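PDB 5AWO: isomaltodextranase from Arthrobacter globiformis, which hydrolyses alpha-1,6-glucosidic linkages in dextran-like polysaccharides, removing successive isomaltose units from the non-reducing ends of the chains. Local coordinates for residues 355-360 and 438-443; 368-373 and 462-467; 321-326 and 330-335; 277-282 and 410-415. One frame throughout, in Å; residues are numbered along the deposited sequence.

Contacts 1, 2 and 4 tie the TIM barrel to its C-terminal antiparallel beta domain, whereas contact 3 lies within the barrel part, around helix 326-339. That helix connects several of them: W440 NE1 of contact 1 is 2.8 Å from N334 OD1 of contact 3, and F410 CZ of contact 4 packs 3.6 Å from L335 CA. Centres are about 12 Å apart for contacts 1 and 3, and for 3 and 4. Contact 2 lies farther along the domain boundary, its centre about 24 Å from that of contact 4, but is joined to contact 1 through L439 N and I462 O, 3.0 Å apart. All four lie away from D201 and D262, the probable nucleophile and proton donor.

Contact 1. Residues 355-360 and 438-443; sequences NAWVYT and DLWEHR
W357 and V358 meet W440 where a loop of the TIM barrel, just before helix 362-370, faces the turn between strands 434-438 and 443-448 of the C-terminal beta domain. V358 N bonds N355 O at 3.1 Å, which makes the backbone turn tightly here. W357 puts CG between its backbone N and carbonyl carbon (chi1 63°), and the six-membered ring reaches across although CB does not aim there. Its CZ3 lies 3.7 Å from W440 CZ3, which comes in at the ring edge near the W357 plane. The six-membered rings stand 85° apart with centroids separated by 5.9 Å, an oblique pair. V358 turns its CB away, laying CG2 over the rim of one face of W357, and contributes its carbonyl instead: V358 O sits 3.8 Å from W440 CH2, at the indole edge. Next along, Y359 anchors the loop through OH to D347. On the far side, W440 NE1 is engaged by N334, and D438 begins an Asx turn, with H442 and R443 opposite it in a G1 beta bulge. D438 OD1 accepts W440 N at 3.1 Å and, from above the carboxylate plane, E441 N at 3.0 Å (177°).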
loop_
_atom_site.group_PDB
_atom_site.type_symbol
_atom_site.label_atom_id
_atom_site.label_comp_id
_atom_site.label_asym_id
_atom_site.label_seq_id
_atom_site.Cartn_x
_atom_site.Cartn_y
_atom_site.Cartn_z
ATOM N N ASN A 355 16.729 -20.286 5.122
ATOM C CA ASN A 355 15.859 -19.183 5.562
ATOM C C ASN A 355 14.448 -19.188 5.033
ATOM O O ASN A 355 13.710 -18.238 5.261
ATOM C CB ASN A 355 16.535 -17.849 5.243
ATOM C CG ASN A 355 17.699 -17.586 6.128
ATOM O OD1 ASN A 355 17.624 -17.874 7.327
ATOM N ND2 ASN A 355 18.750 -17.027 5.587
ATOM N N ALA A 356 14.022 -20.244 4.349
ATOM C CA ALA A 356 12.626 -20.321 3.881
ATOM C C ALA A 356 11.602 -20.084 4.971
ATOM O O ALA A 356 10.554 -19.459 4.765
ATOM C CB ALA A 356 12.359 -21.677 3.224
ATOM N N TRP A 357 11.908 -20.590 6.167
ATOM C CA TRP A 357 11.012 -20.440 7.302
ATOM C C TRP A 357 10.544 -18.989 7.594
ATOM O O TRP A 357 9.456 -18.763 8.104
ATOM C CB TRP A 357 11.668 -21.045 8.565
ATOM C CG TRP A 357 12.931 -20.308 8.942
ATOM C CD1 TRP A 357 14.211 -20.589 8.532
ATOM C CD2 TRP A 357 13.023 -19.151 9.763
ATOM N NE1 TRP A 357 15.076 -19.670 9.034
ATOM C CE2 TRP A 357 14.379 -18.765 9.788
ATOM C CE3 TRP A 357 12.087 -18.379 10.461
ATOM C CZ2 TRP A 357 14.821 -17.670 10.519
ATOM C CZ3 TRP A 357 12.526 -17.276 11.167
ATOM C CH2 TRP A 357 13.901 -16.934 11.190
ATOM N N VAL A 358 11.388 -18.003 7.270
ATOM C CA VAL A 358 11.095 -16.576 7.525
ATOM C C VAL A 358 9.755 -16.187 6.886
ATOM O O VAL A 358 8.949 -15.408 7.425
ATOM C CB VAL A 358 12.228 -15.662 6.910
ATOM C CG1 VAL A 358 11.893 -14.161 6.995
ATOM C CG2 VAL A 358 13.574 -15.943 7.601
ATOM N N TYR A 359 9.538 -16.768 5.718
ATOM C CA TYR A 359 8.466 -16.362 4.820
ATOM C C TYR A 359 7.216 -17.234 4.957
ATOM O O TYR A 359 6.157 -16.886 4.422
ATOM C CB TYR A 359 8.985 -16.445 3.402
ATOM C CG TYR A 359 10.150 -15.532 3.134
ATOM C CD1 TYR A 359 10.071 -14.161 3.434
ATOM C CD2 TYR A 359 11.335 -15.999 2.594
ATOM C CE1 TYR A 359 11.117 -13.298 3.168
ATOM C CE2 TYR A 359 12.388 -15.142 2.322
ATOM C CZ TYR A 359 12.282 -13.795 2.622
ATOM O OH TYR A 359 13.325 -12.934 2.335
ATOM N N THR A 360 7.328 -18.356 5.662
ATOM C CA THR A 360 6.305 -19.406 5.617
ATOM C C THR A 360 5.684 -19.727 6.982
ATOM O O THR A 360 5.145 -20.826 7.179
ATOM C CB THR A 360 6.865 -20.672 4.954
ATOM O OG1 THR A 360 7.968 -21.170 5.728
ATOM C CG2 THR A 360 7.297 -20.373 3.523
ATOM N N ASP A 438 1.103 -15.220 20.690
ATOM C CA ASP A 438 2.443 -14.915 20.139
ATOM C C ASP A 438 2.657 -15.796 18.907
ATOM O O ASP A 438 2.620 -17.018 18.978
ATOM C CB ASP A 438 3.492 -15.180 21.222
ATOM C CG ASP A 438 4.903 -14.864 20.780
ATOM O OD1 ASP A 438 5.211 -15.117 19.619
ATOM O OD2 ASP A 438 5.689 -14.392 21.624
ATOM N N LEU A 439 2.804 -15.159 17.734
ATOM C CA LEU A 439 2.751 -15.882 16.481
ATOM C C LEU A 439 4.073 -16.514 16.045
ATOM O O LEU A 439 4.079 -17.321 15.139
ATOM C CB LEU A 439 2.232 -14.999 15.338
ATOM C CG LEU A 439 0.900 -14.327 15.618
ATOM C CD1 LEU A 439 0.434 -13.549 14.419
ATOM C CD2 LEU A 439 -0.172 -15.319 16.041
ATOM N N TRP A 440 5.162 -16.191 16.738
ATOM C CA TRP A 440 6.438 -16.902 16.486
ATOM C C TRP A 440 6.674 -17.996 17.515
ATOM O O TRP A 440 7.256 -19.031 17.184
ATOM C CB TRP A 440 7.630 -15.922 16.420
ATOM C CG TRP A 440 7.666 -15.185 15.131
ATOM C CD1 TRP A 440 7.247 -13.905 14.923
ATOM C CD2 TRP A 440 8.087 -15.687 13.857
ATOM N NE1 TRP A 440 7.399 -13.576 13.600
ATOM C CE2 TRP A 440 7.902 -14.653 12.919
ATOM C CE3 TRP A 440 8.593 -16.916 13.417
ATOM C CZ2 TRP A 440 8.223 -14.818 11.573
ATOM C CZ3 TRP A 440 8.898 -17.073 12.084
ATOM C CH2 TRP A 440 8.711 -16.038 11.178
ATOM N N GLU A 441 6.220 -17.791 18.757
ATOM C CA GLU A 441 6.201 -18.891 19.743
ATOM C C GLU A 441 5.073 -19.872 19.434
ATOM O O GLU A 441 5.109 -21.019 19.883
ATOM C CB GLU A 441 6.061 -18.363 21.164
ATOM C CG GLU A 441 7.242 -17.526 21.636
ATOM C CD GLU A 441 7.145 -17.119 23.102
ATOM O OE1 GLU A 441 6.114 -17.366 23.741
ATOM O OE2 GLU A 441 8.101 -16.511 23.658
ATOM N N HIS A 442 4.068 -19.440 18.666
ATOM C CA HIS A 442 2.863 -20.239 18.446
ATOM C C HIS A 442 2.270 -20.619 19.812
ATOM O O HIS A 442 2.030 -21.791 20.084
ATOM C CB HIS A 442 3.117 -21.451 17.559
ATOM C CG HIS A 442 3.771 -21.108 16.265
ATOM N ND1 HIS A 442 3.084 -20.536 15.221
ATOM C CD2 HIS A 442 5.055 -21.223 15.861
ATOM C CE1 HIS A 442 3.916 -20.342 14.213
ATOM N NE2 HIS A 442 5.116 -20.743 14.576
ATOM N N ARG A 443 1.996 -19.601 20.628
ATOM C CA ARG A 443 1.654 -19.794 22.045
ATOM C C ARG A 443 0.479 -18.896 22.420
ATOM O O ARG A 443 0.502 -17.692 22.189
ATOM C CB ARG A 443 2.851 -19.440 22.924
ATOM C CG ARG A 443 2.561 -19.557 24.417
ATOM C CD ARG A 443 3.728 -19.188 25.323
ATOM N NE ARG A 443 4.783 -20.203 25.311
ATOM C CZ ARG A 443 4.770 -21.338 26.023
ATOM N NH1 ARG A 443 3.764 -21.621 26.852
ATOM N NH2 ARG A 443 5.783 -22.174 25.910
#

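Contact 2. Residues 368-373 and 462-467; sequences NADGLV and IFRVTP
D370 and R464 run at about a right angle to one another, and their flat ends are twisted too: carboxylate and guanidinium planes differ by 69°. Across this contact one oxygen, OD2, takes both nitrogens. R464 NH2 donates to D370 OD2 at 2.7 Å with an N-H...O angle of 162°, meeting the oxygen on its anti side and somewhat out of the carboxylate plane, while the oxygen itself lies close to the guanidinium plane, at its edge. The second nitrogen adds a weak bond, R464 NH1 to D370 OD2 at 3.3 Å. The arginine gets there by leaving its strand with CG opposite the backbone N (chi1 174°) and then bending at both chi2 and chi3. This salt bridge joins the last turn of helix 362-370, which ends in a Schellman motif at G371, to strand 460-466 of the C-terminal beta sandwich domain. A carboxylate at this end of a helix would tend to be disfavoured by the helix dipole, which the arginine's charge probably offsets. With a methionine in place of R464, D370 OD2 would probably be left without its charged mate across the domain boundary. Other ends are held as well: D370 OD1 takes Q366 NE2, and R464 NH1 bonds S404 OG. Water 1 accepts from R464 NH1 at 2.9 Å and donates weakly to D370 OD2.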
loop_
_atom_site.group_PDB
_atom_site.type_symbol
_atom_site.label_atom_id
_atom_site.label_comp_id
_atom_site.label_asym_id
_atom_site.label_seq_id
_atom_site.Cartn_x
_atom_site.Cartn_y
_atom_site.Cartn_z
ATOM N N ASN A 368 -1.594 -11.208 6.950
ATOM C CA ASN A 368 -1.619 -10.694 5.579
ATOM C C ASN A 368 -2.843 -11.151 4.791
ATOM O O ASN A 368 -3.510 -10.334 4.155
ATOM C CB ASN A 368 -0.302 -11.000 4.853
ATOM C CG ASN A 368 -0.416 -10.842 3.341
ATOM O OD1 ASN A 368 -0.886 -11.740 2.672
ATOM N ND2 ASN A 368 0.038 -9.715 2.797
ATOM N N ALA A 369 -3.174 -12.439 4.878
ATOM C CA ALA A 369 -4.367 -12.958 4.190
ATOM C C ALA A 369 -5.624 -12.276 4.676
ATOM O O ALA A 369 -6.534 -11.985 3.853
ATOM C CB ALA A 369 -4.517 -14.462 4.385
ATOM N N ASP A 370 -5.703 -12.036 5.983
ATOM C CA ASP A 370 -6.912 -11.419 6.570
ATOM C C ASP A 370 -6.988 -9.910 6.291
ATOM O O ASP A 370 -8.021 -9.269 6.547
ATOM C CB ASP A 370 -7.033 -11.710 8.072
ATOM C CG ASP A 370 -7.234 -13.211 8.393
ATOM O OD1 ASP A 370 -7.518 -13.996 7.454
ATOM O OD2 ASP A 370 -7.056 -13.579 9.576
ATOM N N GLY A 371 -5.921 -9.311 5.775
ATOM C CA GLY A 371 -5.928 -7.893 5.374
ATOM C C GLY A 371 -5.519 -6.923 6.459
ATOM O O GLY A 371 -6.072 -5.830 6.582
ATOM N N LEU A 372 -4.524 -7.329 7.276
ATOM C CA LEU A 372 -3.976 -6.423 8.245
ATOM C C LEU A 372 -3.246 -5.271 7.568
ATOM O O LEU A 372 -2.343 -5.473 6.751
ATOM C CB LEU A 372 -2.971 -7.139 9.153
ATOM C CG LEU A 372 -2.250 -6.229 10.152
ATOM C CD1 LEU A 372 -3.226 -5.653 11.181
ATOM C CD2 LEU A 372 -1.117 -6.990 10.833
ATOM N N VAL A 373 -3.639 -4.063 7.943
ATOM C CA VAL A 373 -2.901 -2.839 7.603
ATOM C C VAL A 373 -2.737 -2.055 8.902
ATOM O O VAL A 373 -3.689 -1.411 9.371
ATOM C CB VAL A 373 -3.644 -1.978 6.539
ATOM C CG1 VAL A 373 -2.856 -0.717 6.213
ATOM C CG2 VAL A 373 -3.928 -2.791 5.295
ATOM N N ILE A 462 5.225 -10.350 17.358
ATOM C CA ILE A 462 3.960 -10.069 16.698
ATOM C C ILE A 462 2.894 -11.003 17.251
ATOM O O ILE A 462 3.129 -12.204 17.502
ATOM C CB ILE A 462 4.096 -10.130 15.149
ATOM C CG1 ILE A 462 2.938 -9.471 14.429
ATOM C CG2 ILE A 462 4.344 -11.532 14.652
ATOM C CD1 ILE A 462 3.168 -9.235 12.949
ATOM N N PHE A 463 1.713 -10.414 17.456
ATOM C CA PHE A 463 0.625 -11.063 18.195
ATOM C C PHE A 463 -0.671 -10.957 17.408
ATOM O O PHE A 463 -0.939 -9.942 16.742
ATOM C CB PHE A 463 0.408 -10.385 19.554
ATOM C CG PHE A 463 1.616 -10.337 20.434
ATOM C CD1 PHE A 463 1.901 -11.379 21.327
ATOM C CD2 PHE A 463 2.485 -9.255 20.370
ATOM C CE1 PHE A 463 3.016 -11.338 22.127
ATOM C CE2 PHE A 463 3.601 -9.216 21.166
ATOM C CZ PHE A 463 3.854 -10.246 22.056
ATOM N N ARG A 464 -1.492 -12.008 17.498
ATOM C CA ARG A 464 -2.922 -11.885 17.160
ATOM C C ARG A 464 -3.635 -11.621 18.468
ATOM O O ARG A 464 -3.495 -12.410 19.410
ATOM C CB ARG A 464 -3.444 -13.162 16.508
ATOM C CG ARG A 464 -4.961 -13.176 16.251
ATOM C CD ARG A 464 -5.410 -12.318 15.087
ATOM N NE ARG A 464 -5.021 -12.903 13.822
ATOM C CZ ARG A 464 -5.722 -12.875 12.686
ATOM N NH1 ARG A 464 -6.874 -12.252 12.598
ATOM N NH2 ARG A 464 -5.231 -13.442 11.615
ATOM N N VAL A 465 -4.400 -10.527 18.526
ATOM C CA VAL A 465 -5.197 -10.169 19.680
ATOM C C VAL A 465 -6.681 -10.245 19.307
ATOM O O VAL A 465 -7.131 -9.670 18.315
ATOM C CB VAL A 465 -4.843 -8.764 20.184
ATOM C CG1 VAL A 465 -5.690 -8.402 21.403
ATOM C CG2 VAL A 465 -3.344 -8.669 20.496
ATOM N N THR A 466 -7.413 -11.047 20.083
ATOM C CA THR A 466 -8.802 -11.353 19.766
ATOM C C THR A 466 -9.708 -10.951 20.941
ATOM O O THR A 466 -9.824 -11.690 21.934
ATOM C CB THR A 466 -8.979 -12.851 19.447
ATOM O OG1 THR A 466 -8.018 -13.276 18.459
ATOM C CG2 THR A 466 -10.374 -13.147 18.902
ATOM N N PRO A 467 -10.329 -9.764 20.849
ATOM C CA PRO A 467 -11.311 -9.336 21.846
ATOM C C PRO A 467 -12.464 -10.330 21.934
ATOM O O PRO A 467 -12.910 -10.828 20.907
ATOM C CB PRO A 467 -11.815 -8.004 21.276
ATOM C CG PRO A 467 -10.636 -7.477 20.518
ATOM C CD PRO A 467 -10.049 -8.691 19.880
HETATM O O HOH W 1 -9.272 -12.380 10.936
#

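Contact 3. Residues 321-326 and 330-335; sequences STFASD and KTMMNL
A Met-aromatic contact between F323 and M332 packs the lead-in loop of helix 326-339 against the helix's own side, within the beta-alpha-beta crossover that links barrel strands 312-314 and 343-345. M332 SD lies 3.5 Å from F323 CE1 and 4.4 Å from the ring centroid, 51° off the ring normal, an oblique approach. M332 CB comes over one face, 4.2 Å from F323 CZ. In M332, CG stands opposite the backbone N (chi1 173°), extending the chain toward the ring, and a bend at chi3 then carries the methyl CE away from it. L278 of helix 274-279 also touches F323, so the phenyl ring bridges two helices. An alanine in place of F323 would probably leave M332 SD without its aromatic partner and open a gap beside M332 and L278. S325 is the N-cap, its side chain capping a backbone N of the first turn. The polar ends of the flanking residues pair locally, D326 with R329 and K330 with E327. The helix starts regularly: K330 N donates to D326 O at 3.0 Å (163°), and the aliphatic part of the same lysine folds by that carbonyl, K330 CG lying 3.6 Å from D326 O.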
loop_
_atom_site.group_PDB
_atom_site.type_symbol
_atom_site.label_atom_id
_atom_site.label_comp_id
_atom_site.label_asym_id
_atom_site.label_seq_id
_atom_site.Cartn_x
_atom_site.Cartn_y
_atom_site.Cartn_z
ATOM N N SER A 321 18.850 -13.483 3.522
ATOM C CA SER A 321 20.256 -13.899 3.692
ATOM C C SER A 321 21.203 -12.740 3.927
ATOM O O SER A 321 22.358 -12.934 4.309
ATOM C CB SER A 321 20.751 -14.647 2.457
ATOM O OG SER A 321 21.041 -13.740 1.413
ATOM N N THR A 322 20.743 -11.513 3.682
ATOM C CA THR A 322 21.597 -10.342 3.892
ATOM C C THR A 322 21.649 -9.846 5.333
ATOM O O THR A 322 22.427 -8.945 5.630
ATOM C CB THR A 322 21.207 -9.158 2.992
ATOM O OG1 THR A 322 19.934 -8.610 3.383
ATOM C CG2 THR A 322 21.176 -9.576 1.529
ATOM N N PHE A 323 20.775 -10.367 6.183
ATOM C CA PHE A 323 20.740 -10.002 7.591
ATOM C C PHE A 323 21.715 -10.849 8.398
ATOM O O PHE A 323 22.168 -11.898 7.944
ATOM C CB PHE A 323 19.313 -10.074 8.136
ATOM C CG PHE A 323 18.423 -8.973 7.574
ATOM C CD1 PHE A 323 17.798 -9.106 6.334
ATOM C CD2 PHE A 323 18.280 -7.785 8.256
ATOM C CE1 PHE A 323 17.051 -8.042 5.812
ATOM C CE2 PHE A 323 17.534 -6.751 7.739
ATOM C CZ PHE A 323 16.911 -6.872 6.519
ATOM N N ALA A 324 21.987 -10.403 9.621
ATOM C CA ALA A 324 23.068 -10.939 10.454
ATOM C C ALA A 324 22.593 -12.027 11.382
ATOM O O ALA A 324 23.414 -12.754 11.934
ATOM C CB ALA A 324 23.695 -9.815 11.235
ATOM N N SER A 325 21.287 -12.135 11.603
ATOM C CA SER A 325 20.749 -13.105 12.530
ATOM C C SER A 325 19.321 -13.439 12.184
ATOM O O SER A 325 18.621 -12.680 11.464
ATOM C CB SER A 325 20.791 -12.551 13.954
ATOM O OG SER A 325 19.818 -11.500 14.062
ATOM N N ASP A 326 18.842 -14.541 12.744
ATOM C CA ASP A 326 17.459 -14.928 12.610
ATOM C C ASP A 326 16.513 -13.965 13.289
ATOM O O ASP A 326 15.417 -13.768 12.768
ATOM C CB ASP A 326 17.220 -16.333 13.154
ATOM C CG ASP A 326 17.912 -17.413 12.346
ATOM O OD1 ASP A 326 18.314 -17.194 11.186
ATOM O OD2 ASP A 326 18.123 -18.533 12.894
ATOM N N LYS A 330 13.338 -12.213 11.321
ATOM C CA LYS A 330 11.966 -12.151 11.797
ATOM C C LYS A 330 11.474 -10.700 11.863
ATOM O O LYS A 330 10.325 -10.401 11.506
ATOM C CB LYS A 330 11.811 -12.820 13.166
ATOM C CG LYS A 330 11.879 -14.347 13.103
ATOM C CD LYS A 330 11.759 -15.036 14.457
ATOM C CE LYS A 330 12.909 -14.757 15.382
ATOM N NZ LYS A 330 12.732 -15.586 16.610
ATOM N N THR A 331 12.331 -9.789 12.290
ATOM C CA THR A 331 11.963 -8.369 12.316
ATOM C C THR A 331 11.637 -7.780 10.947
ATOM O O THR A 331 10.669 -7.053 10.812
ATOM C CB THR A 331 13.047 -7.567 13.049
ATOM O OG1 THR A 331 13.032 -7.975 14.436
ATOM C CG2 THR A 331 12.818 -6.067 12.924
ATOM N N MET A 332 12.447 -8.110 9.963
ATOM C CA MET A 332 12.178 -7.749 8.568
ATOM C C MET A 332 10.752 -8.156 8.177
ATOM O O MET A 332 9.957 -7.341 7.691
ATOM C CB MET A 332 13.231 -8.441 7.673
ATOM C CG MET A 332 13.006 -8.298 6.184
ATOM S SD MET A 332 13.947 -9.505 5.249
ATOM C CE MET A 332 13.052 -10.968 5.654
ATOM N N MET A 333 10.449 -9.443 8.369
ATOM C CA MET A 333 9.152 -9.963 7.948
ATOM C C MET A 333 8.034 -9.320 8.766
ATOM O O MET A 333 7.016 -8.878 8.228
ATOM C CB MET A 333 9.134 -11.471 8.125
ATOM C CG MET A 333 7.847 -12.153 7.699
ATOM S SD MET A 333 7.603 -12.009 5.909
ATOM C CE MET A 333 6.093 -12.958 5.687
ATOM N N ASN A 334 8.238 -9.188 10.074
ATOM C CA ASN A 334 7.207 -8.634 10.941
ATOM C C ASN A 334 6.863 -7.180 10.588
ATOM O O ASN A 334 5.689 -6.759 10.671
ATOM C CB ASN A 334 7.643 -8.705 12.409
ATOM C CG ASN A 334 7.610 -10.103 12.992
ATOM O OD1 ASN A 334 6.963 -11.010 12.452
ATOM N ND2 ASN A 334 8.328 -10.294 14.106
ATOM N N LEU A 335 7.851 -6.396 10.179
ATOM C CA LEU A 335 7.580 -5.020 9.783
ATOM C C LEU A 335 6.727 -4.962 8.525
ATOM O O LEU A 335 5.773 -4.181 8.446
ATOM C CB LEU A 335 8.898 -4.252 9.555
ATOM C CG LEU A 335 8.738 -2.787 9.125
ATOM C CD1 LEU A 335 7.999 -1.931 10.144
ATOM C CD2 LEU A 335 10.123 -2.160 8.820
#

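Contact 4. Residues 277-282 and 410-415; sequences RLSGMR and FNRSDT
This is a polar contact between domains: S279, on helix 274-279 of the barrel part, is held by R412 from the loop between strands 405-410 and 418-423 of the C-terminal beta domain. R412 comes side-on, using NE and NH2. NE donates to S279 OG at 2.8 Å (160°), and NH2 reaches the same OG at 3.1 Å and the backbone S279 O at 2.9 Å. The NH2 bonds are bent, and its two hydrogens are shared among S279 OG, S279 O and Q283 OE1. Both serine oxygens lie within about 2° of the guanidinium plane, and NH2 meets S279 O in the carbonyl plane, on a lone pair. The serine can present both oxygens together because OG sits beside its carbonyl carbon (chi1 -170°). Water 2 closes a second path, 2.7 Å from S279 OG and donating to R412 O at 2.8 Å. Q283 supports both partners, its NE2 also binding S279 O. Across these two segments the positive group is met by a hydroxyl and a carbonyl, both neutral, with NE making the straighter bond; with NH1 bonded to T393 OG1, the guanidinium is probably restrained from turning.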
loop_
_atom_site.group_PDB
_atom_site.type_symbol
_atom_site.label_atom_id
_atom_site.label_comp_id
_atom_site.label_asym_id
_atom_site.label_seq_id
_atom_site.Cartn_x
_atom_site.Cartn_y
_atom_site.Cartn_z
ATOM N N ARG A 277 19.872 -0.996 5.758
ATOM C CA ARG A 277 18.838 -0.631 4.799
ATOM C C ARG A 277 17.429 -0.720 5.407
ATOM O O ARG A 277 16.554 0.068 5.019
ATOM C CB ARG A 277 18.937 -1.478 3.548
ATOM C CG ARG A 277 20.114 -1.029 2.678
ATOM C CD ARG A 277 19.635 0.032 1.679
ATOM N NE ARG A 277 20.736 0.811 1.225
ATOM C CZ ARG A 277 20.684 1.724 0.293
ATOM N NH1 ARG A 277 19.586 1.911 -0.421
ATOM N NH2 ARG A 277 21.766 2.422 0.031
ATOM N N LEU A 278 17.224 -1.604 6.371
ATOM C CA LEU A 278 15.923 -1.714 7.017
ATOM C C LEU A 278 15.626 -0.583 7.995
ATOM O O LEU A 278 14.458 -0.182 8.136
ATOM C CB LEU A 278 15.804 -3.061 7.732
ATOM C CG LEU A 278 14.375 -3.486 8.132
ATOM C CD1 LEU A 278 13.619 -4.033 6.933
ATOM C CD2 LEU A 278 14.398 -4.498 9.271
ATOM N N SER A 279 16.654 -0.096 8.686
ATOM C CA SER A 279 16.481 0.781 9.840
ATOM C C SER A 279 17.470 1.932 9.940
ATOM O O SER A 279 17.297 2.802 10.784
ATOM C CB SER A 279 16.557 -0.111 11.089
ATOM O OG SER A 279 16.176 0.560 12.280
ATOM N N GLY A 280 18.487 1.934 9.086
ATOM C CA GLY A 280 19.575 2.920 9.162
ATOM C C GLY A 280 19.551 3.954 8.061
ATOM O O GLY A 280 18.486 4.437 7.650
ATOM N N MET A 281 20.755 4.342 7.640
ATOM C CA MET A 281 21.033 5.352 6.599
ATOM C C MET A 281 20.838 6.767 7.082
ATOM O O MET A 281 21.808 7.531 7.212
ATOM C CB MET A 281 20.239 5.113 5.314
ATOM C CG MET A 281 20.566 3.797 4.647
ATOM S SD MET A 281 19.412 3.359 3.331
ATOM C CE MET A 281 17.962 3.017 4.297
ATOM N N ARG A 282 19.594 7.145 7.299
ATOM C CA ARG A 282 19.216 8.450 7.855
ATOM C C ARG A 282 17.784 8.287 8.330
ATOM O O ARG A 282 17.035 7.474 7.769
ATOM C CB ARG A 282 19.282 9.586 6.832
ATOM C CG ARG A 282 18.467 9.365 5.561
ATOM C CD ARG A 282 18.338 10.580 4.651
ATOM N NE ARG A 282 17.692 10.214 3.378
ATOM C CZ ARG A 282 16.405 10.360 3.059
ATOM N NH1 ARG A 282 15.514 10.917 3.863
ATOM N NH2 ARG A 282 16.007 9.877 1.887
ATOM N N PHE A 410 8.733 -3.683 18.258
ATOM C CA PHE A 410 10.066 -3.697 17.660
ATOM C C PHE A 410 11.055 -3.026 18.592
ATOM O O PHE A 410 10.725 -2.069 19.263
ATOM C CB PHE A 410 10.058 -2.948 16.320
ATOM C CG PHE A 410 9.156 -3.548 15.294
ATOM C CD1 PHE A 410 9.610 -4.523 14.429
ATOM C CD2 PHE A 410 7.848 -3.107 15.168
ATOM C CE1 PHE A 410 8.770 -5.121 13.510
ATOM C CE2 PHE A 410 7.029 -3.658 14.204
ATOM C CZ PHE A 410 7.477 -4.661 13.373
ATOM N N ASN A 411 12.292 -3.511 18.568
ATOM C CA ASN A 411 13.417 -2.843 19.243
ATOM C C ASN A 411 14.527 -2.525 18.271
ATOM O O ASN A 411 15.331 -3.395 17.934
ATOM C CB ASN A 411 13.954 -3.659 20.411
ATOM C CG ASN A 411 15.130 -2.980 21.085
ATOM O OD1 ASN A 411 15.370 -1.781 20.879
ATOM N ND2 ASN A 411 15.849 -3.712 21.903
ATOM N N ARG A 412 14.582 -1.253 17.864
ATOM C CA ARG A 412 15.578 -0.778 16.912
ATOM C C ARG A 412 16.909 -0.370 17.559
ATOM O O ARG A 412 17.844 0.034 16.842
ATOM C CB ARG A 412 14.980 0.349 16.083
ATOM C CG ARG A 412 13.771 -0.054 15.257
ATOM C CD ARG A 412 13.100 1.122 14.580
ATOM N NE ARG A 412 13.987 1.717 13.581
ATOM C CZ ARG A 412 13.988 2.985 13.218
ATOM N NH1 ARG A 412 13.094 3.846 13.696
ATOM N NH2 ARG A 412 14.924 3.393 12.378
ATOM N N SER A 413 17.051 -0.480 18.886
ATOM C CA SER A 413 18.348 -0.241 19.491
ATOM C C SER A 413 19.354 -1.272 18.968
ATOM O O SER A 413 19.025 -2.461 18.795
ATOM C CB SER A 413 18.271 -0.382 21.002
ATOM O OG SER A 413 19.567 -0.233 21.587
ATOM N N ASP A 414 20.607 -0.848 18.750
ATOM C CA ASP A 414 21.649 -1.793 18.381
ATOM C C ASP A 414 22.270 -2.504 19.592
ATOM O O ASP A 414 22.941 -3.510 19.444
ATOM C CB ASP A 414 22.696 -1.076 17.526
ATOM C CG ASP A 414 22.048 -0.225 16.437
ATOM O OD1 ASP A 414 21.234 -0.750 15.641
ATOM O OD2 ASP A 414 22.316 0.997 16.381
ATOM N N THR A 415 22.006 -2.013 20.788
ATOM C CA THR A 415 22.736 -2.528 21.966
ATOM C C THR A 415 21.872 -2.906 23.166
ATOM O O THR A 415 22.160 -3.891 23.887
ATOM C CB THR A 415 23.746 -1.474 22.377
ATOM O OG1 THR A 415 24.584 -1.198 21.259
ATOM C CG2 THR A 415 24.640 -1.952 23.533
HETATM O O HOH W 2 18.103 0.819 14.152
#